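Local coordinates for INSIG protein homolog (Mycobacterium vanbaalenii PYR-1, PDB 4XU6) that binds diacylglycerol within a bundle of six transmembrane helices and assembles as a homotrimer in the membrane, at residues 54-59 / 169-174; 87-92 / 106-111. All coordinates share one frame; numbering follows the deposited sequence.

Contact 1. Residues 54-59 / 169-174. With TDA (N-tridecanoic acid), chain E.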
loop_
_atom_site.group_PDB
_atom_site.type_symbol
_atom_site.label_atom_id
_atom_site.label_comp_id
_atom_site.label_asym_id
_atom_site.label_seq_id
_atom_site.Cartn_x
_atom_site.Cartn_y
_atom_site.Cartn_z
ATOM N N GLY A 54 4.090 -9.049 22.774
ATOM C CA GLY A 54 3.207 -8.240 23.594
ATOM C C GLY A 54 4.007 -7.420 24.596
ATOM O O GLY A 54 3.733 -6.234 24.824
ATOM N N ALA A 55 5.011 -8.052 25.195
ATOM C CA ALA A 55 5.863 -7.372 26.173
ATOM C C ALA A 55 6.701 -6.277 25.507
ATOM O O ALA A 55 6.909 -5.195 26.073
ATOM C CB ALA A 55 6.759 -8.382 26.873
ATOM N N ALA A 56 7.188 -6.566 24.307
ATOM C CA ALA A 56 7.933 -5.581 23.532
ATOM C C ALA A 56 7.076 -4.370 23.171
ATOM O O ALA A 56 7.568 -3.245 23.169
ATOM C CB ALA A 56 8.504 -6.217 22.281
ATOM N N THR A 57 5.801 -4.604 22.851
ATOM C CA THR A 57 4.876 -3.520 22.520
ATOM C C THR A 57 4.696 -2.559 23.703
ATOM O O THR A 57 4.799 -1.327 23.566
ATOM C CB THR A 57 3.492 -4.075 22.113
ATOM O OG1 THR A 57 3.646 -5.021 21.042
ATOM C CG2 THR A 57 2.569 -2.927 21.680
ATOM N N ALA A 58 4.429 -3.124 24.874
ATOM C CA ALA A 58 4.238 -2.292 26.059
ATOM C C ALA A 58 5.548 -1.599 26.437
ATOM O O ALA A 58 5.538 -0.453 26.883
ATOM C CB ALA A 58 3.707 -3.127 27.226
ATOM N N SER A 59 6.665 -2.297 26.265
ATOM C CA SER A 59 7.976 -1.760 26.636
ATOM C C SER A 59 8.410 -0.581 25.763
ATOM O O SER A 59 8.981 0.390 26.259
ATOM C CB SER A 59 9.041 -2.860 26.587
ATOM O OG SER A 59 8.807 -3.834 27.592
ATOM N N PHE A 169 11.349 -2.071 12.737
ATOM C CA PHE A 169 11.424 -0.610 12.821
ATOM C C PHE A 169 10.024 0.017 12.822
ATOM O O PHE A 169 9.707 0.844 13.668
ATOM C CB PHE A 169 12.264 -0.029 11.677
ATOM C CG PHE A 169 12.265 1.484 11.648
ATOM C CD1 PHE A 169 13.152 2.206 12.444
ATOM C CD2 PHE A 169 11.352 2.178 10.858
ATOM C CE1 PHE A 169 13.140 3.608 12.432
ATOM C CE2 PHE A 169 11.336 3.570 10.834
ATOM C CZ PHE A 169 12.228 4.287 11.628
ATOM N N ALA A 170 9.187 -0.392 11.871
ATOM C CA ALA A 170 7.815 0.107 11.791
ATOM C C ALA A 170 7.032 -0.239 13.053
ATOM O O ALA A 170 6.273 0.574 13.551
ATOM C CB ALA A 170 7.103 -0.450 10.540
ATOM N N PHE A 171 7.214 -1.456 13.555
ATOM C CA PHE A 171 6.627 -1.866 14.831
ATOM C C PHE A 171 7.008 -0.889 15.967
ATOM O O PHE A 171 6.137 -0.395 16.691
ATOM C CB PHE A 171 7.052 -3.320 15.131
ATOM C CG PHE A 171 6.795 -3.773 16.557
ATOM C CD1 PHE A 171 5.556 -3.588 17.165
ATOM C CD2 PHE A 171 7.802 -4.411 17.269
ATOM C CE1 PHE A 171 5.332 -4.017 18.482
ATOM C CE2 PHE A 171 7.594 -4.852 18.579
ATOM C CZ PHE A 171 6.362 -4.669 19.181
ATOM N N GLY A 172 8.297 -0.599 16.113
ATOM C CA GLY A 172 8.737 0.339 17.141
ATOM C C GLY A 172 8.141 1.739 17.008
ATOM O O GLY A 172 7.732 2.356 17.999
ATOM N N VAL A 173 8.096 2.258 15.783
ATOM C CA VAL A 173 7.469 3.557 15.544
ATOM C C VAL A 173 6.010 3.580 16.019
ATOM O O VAL A 173 5.556 4.534 16.669
ATOM C CB VAL A 173 7.521 3.927 14.046
ATOM C CG1 VAL A 173 6.668 5.167 13.765
ATOM C CG2 VAL A 173 8.960 4.147 13.603
ATOM N N VAL A 174 5.273 2.525 15.692
ATOM C CA VAL A 174 3.862 2.477 16.046
ATOM C C VAL A 174 3.655 2.214 17.551
ATOM O O VAL A 174 2.751 2.777 18.153
ATOM C CB VAL A 174 3.088 1.481 15.143
ATOM C CG1 VAL A 174 1.663 1.287 15.640
ATOM C CG2 VAL A 174 3.098 2.000 13.693
HETATM O O21 TDA E . 8.919 -12.699 11.870
HETATM O O22 TDA E . 9.265 -14.143 13.662
HETATM C C21 TDA E . 8.900 -13.025 13.295
HETATM C C22 TDA E . 8.377 -12.041 14.299
HETATM C C23 TDA E . 8.284 -10.631 13.709
HETATM C C24 TDA E . 7.597 -9.669 14.679
HETATM C C25 TDA E . 7.604 -8.237 14.141
HETATM C C26 TDA E . 6.902 -7.262 15.082
HETATM C C27 TDA E . 5.412 -7.573 15.072
HETATM C C28 TDA E . 4.625 -6.631 15.954
HETATM C C29 TDA E . 3.179 -7.097 16.023
HETATM C C30 TDA E . 2.400 -6.106 16.866
HETATM C C31 TDA E . 2.316 -4.768 16.148
HETATM C C32 TDA E . 1.381 -3.815 16.882
HETATM C C33 TDA E . 1.710 -2.365 16.552
#

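Contact 2. Residues 87-92 / 106-111. Unlike the reference sequence in segment 106-111: Ala109 (reference Cys). With TDA (N-tridecanoic acid), chain E.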
loop_
_atom_site.group_PDB
_atom_site.type_symbol
_atom_site.label_atom_id
_atom_site.label_comp_id
_atom_site.label_asym_id
_atom_site.label_seq_id
_atom_site.Cartn_x
_atom_site.Cartn_y
_atom_site.Cartn_z
ATOM N N VAL A 87 0.513 -4.540 10.707
ATOM C CA VAL A 87 -0.075 -5.845 10.427
ATOM C C VAL A 87 -0.130 -6.138 8.923
ATOM O O VAL A 87 0.183 -7.242 8.500
ATOM C CB VAL A 87 -1.467 -6.003 11.053
ATOM C CG1 VAL A 87 -2.096 -7.321 10.610
ATOM C CG2 VAL A 87 -1.358 -5.967 12.575
ATOM N N GLY A 88 -0.513 -5.152 8.116
ATOM C CA GLY A 88 -0.544 -5.355 6.676
ATOM C C GLY A 88 0.836 -5.653 6.128
ATOM O O GLY A 88 0.994 -6.493 5.246
ATOM N N THR A 89 1.849 -4.975 6.658
ATOM C CA THR A 89 3.221 -5.196 6.202
ATOM C C THR A 89 3.693 -6.588 6.610
ATOM O O THR A 89 4.329 -7.299 5.838
ATOM C CB THR A 89 4.168 -4.125 6.780
ATOM O OG1 THR A 89 3.724 -2.826 6.365
ATOM C CG2 THR A 89 5.590 -4.336 6.289
ATOM N N TYR A 90 3.371 -6.962 7.843
ATOM C CA TYR A 90 3.714 -8.276 8.389
ATOM C C TYR A 90 3.130 -9.395 7.510
ATOM O O TYR A 90 3.861 -10.298 7.053
ATOM C CB TYR A 90 3.148 -8.342 9.814
ATOM C CG TYR A 90 3.687 -9.422 10.742
ATOM C CD1 TYR A 90 4.319 -10.563 10.260
ATOM C CD2 TYR A 90 3.535 -9.287 12.119
ATOM C CE1 TYR A 90 4.794 -11.547 11.143
ATOM C CE2 TYR A 90 4.005 -10.250 12.993
ATOM C CZ TYR A 90 4.625 -11.367 12.505
ATOM O OH TYR A 90 5.072 -12.313 13.403
ATOM N N VAL A 91 1.825 -9.346 7.244
ATOM C CA VAL A 91 1.219 -10.412 6.436
ATOM C C VAL A 91 1.702 -10.380 4.987
ATOM O O VAL A 91 1.777 -11.419 4.337
ATOM C CB VAL A 91 -0.336 -10.441 6.510
ATOM C CG1 VAL A 91 -0.795 -10.691 7.951
ATOM C CG2 VAL A 91 -0.951 -9.155 5.954
ATOM N N THR A 92 2.051 -9.198 4.486
ATOM C CA THR A 92 2.598 -9.105 3.130
ATOM C C THR A 92 3.916 -9.869 3.027
ATOM O O THR A 92 4.188 -10.513 2.010
ATOM C CB THR A 92 2.811 -7.633 2.687
ATOM O OG1 THR A 92 1.544 -6.967 2.611
ATOM C CG2 THR A 92 3.490 -7.567 1.309
ATOM N N ALA A 106 13.174 -4.245 -0.092
ATOM C CA ALA A 106 12.900 -2.851 -0.467
ATOM C C ALA A 106 11.428 -2.506 -0.249
ATOM O O ALA A 106 11.092 -1.392 0.181
ATOM C CB ALA A 106 13.295 -2.608 -1.924
ATOM N N LEU A 107 10.544 -3.459 -0.540
ATOM C CA LEU A 107 9.109 -3.209 -0.380
ATOM C C LEU A 107 8.773 -2.946 1.093
ATOM O O LEU A 107 8.070 -1.994 1.414
ATOM C CB LEU A 107 8.283 -4.381 -0.922
ATOM C CG LEU A 107 6.769 -4.266 -0.717
ATOM C CD1 LEU A 107 6.216 -3.024 -1.414
ATOM C CD2 LEU A 107 6.055 -5.532 -1.214
ATOM N N VAL A 108 9.294 -3.789 1.981
ATOM C CA VAL A 108 9.068 -3.632 3.413
ATOM C C VAL A 108 9.693 -2.333 3.933
ATOM O O VAL A 108 9.083 -1.616 4.728
ATOM C CB VAL A 108 9.597 -4.854 4.200
ATOM C CG1 VAL A 108 9.318 -4.697 5.704
ATOM C CG2 VAL A 108 8.946 -6.124 3.662
ATOM N N ALA A 109 10.900 -2.019 3.471
ATOM C CA ALA A 109 11.532 -0.754 3.851
ATOM C C ALA A 109 10.717 0.459 3.398
ATOM O O ALA A 109 10.644 1.461 4.105
ATOM C CB ALA A 109 12.966 -0.673 3.320
ATOM N N ALA A 110 10.118 0.383 2.215
ATOM C CA ALA A 110 9.276 1.481 1.732
ATOM C C ALA A 110 8.044 1.633 2.615
ATOM O O ALA A 110 7.659 2.737 2.965
ATOM C CB ALA A 110 8.865 1.254 0.269
ATOM N N ALA A 111 7.422 0.514 2.970
ATOM C CA ALA A 111 6.244 0.549 3.831
ATOM C C ALA A 111 6.597 1.140 5.188
ATOM O O ALA A 111 5.844 1.940 5.742
ATOM C CB ALA A 111 5.660 -0.858 3.993
HETATM O O21 TDA E . 8.919 -12.699 11.870
HETATM O O22 TDA E . 9.265 -14.143 13.662
HETATM C C21 TDA E . 8.900 -13.025 13.295
HETATM C C22 TDA E . 8.377 -12.041 14.299
HETATM C C23 TDA E . 8.284 -10.631 13.709
HETATM C C24 TDA E . 7.597 -9.669 14.679
HETATM C C25 TDA E . 7.604 -8.237 14.141
HETATM C C26 TDA E . 6.902 -7.262 15.082
HETATM C C27 TDA E . 5.412 -7.573 15.072
HETATM C C28 TDA E . 4.625 -6.631 15.954
HETATM C C29 TDA E . 3.179 -7.097 16.023
HETATM C C30 TDA E . 2.400 -6.106 16.866
HETATM C C31 TDA E . 2.316 -4.768 16.148
HETATM C C32 TDA E . 1.381 -3.815 16.882
HETATM C C33 TDA E . 1.710 -2.365 16.552
#

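Contact 1. Residues 54-59 / 169-174
Phe171 holds its CG anti to the backbone N (chi1 166°), a torsion that swings the ring off helix 164-184 and brings its outer rim up to Ala56 and Thr57 of helix 48-64. Thr57 answers with chi1 at -55°, which sets OG1 beside its own backbone N and turns it to the ring. The pair joins two transmembrane helices of the six-helix INSIG fold, and it illustrates how one aromatic residue can tie a helix to a neighbour and line a lipid site at once. The backbones stay well apart, with 7.7 Å between CA of Thr57 and CA of Gly172, and the Phe171 ring bridges the interval.

Its far edge does the touching. Thr57 OG1 lies in the plane of the ring, 3.2 Å from Phe171 CE1, and the two side chains cross at about a right angle. The hydroxyl is hydrogen-bonded to the carbonyl O of Val53, one turn earlier, which meets its polar need; its approach to the C-H rim, probably slightly positive, is an additional weak one. Ala56 CB closes on the same edge, 4.0 Å from Phe171 CE2, in a purely apolar touch.

One face of the ring is given over to the bound tridecanoic acid. C28 of its chain rides 3.4 Å above the ring plane, displaced toward the rim. Further along helix 164-184, Val174 CG1 meets the terminal C33 of that chain, while a second tridecanoic acid touches Ala56 and Ser59. Ser59 also folds its OG back onto Ala55 O at 2.8 Å, standing above the carbonyl plane, while Ser59 N approaches that oxygen from the opposite face.

Contact 2. Residues 87-92 / 106-111
Thr89 opens the contact from helix 76-96, sending its CB toward helix 101-119 and dividing its two branches between Val108 and Ala111. With chi1 at -59°, its CG2 stands anti to the backbone N and rests 3.8 Å from Val108 CG1, while OG1 lies 3.6 Å from Ala111 CB and is hydrogen-bonded to the carbonyl O of Ala85. This is an antiparallel transmembrane hairpin, the two short axes running at 177° and 10.5 Å apart; at this separation the side-chain ends, not the backbones, make the contact.

Tyr90, next in sequence, leaves its helix away from 106-111, and its ring lines the lipid pocket. Its OH comes within 3.4 Å of C22 of the tridecanoic acid, and its ring meets His26, a diacylglycerol-binding residue, edge-to-face.

One turn beyond Thr89, Thr92 reaches across with CG2, 4.1 Å from Leu107 CD2, the two side chains crossing at about a right angle. Its OG1 turns back to Gly88 O at 2.7 Å, an oxygen that also accepts from Thr92 N on the opposite face of the carbonyl. Thr92 and Leu107 each also pack against another subunit of the trimer.

Both hydroxyls are thus bonded within their own helix while each CG2 meets the partner, and Thr89 OG1 also rests against a methyl, consistent with threonine packing among apolar groups in a membrane helix.

In the fold
Contact 1 is buried near the centre of the chain, whereas contact 2 is a surface contact, where other subunits of the trimer pack against it. Their centres are 15 Å apart and they do not touch, yet the same tridecanoic acid meets both. Contact 1 joins helices distant in sequence, 48-64 and 164-184, through an aromatic edge; contact 2 pairs the successive helices 76-96 and 101-119 mainly through methyls, with one threonine oxygen also against an alanine methyl. Helix 164-184 relates them further, since Val174 packs on helix 76-96 and Leu167 touches Thr89 and Tyr90. Thr57 in contact 1 and Thr89 and Thr92 in contact 2 are each bonded to their own helix, but only Thr57 sets its hydroxyl against a ring.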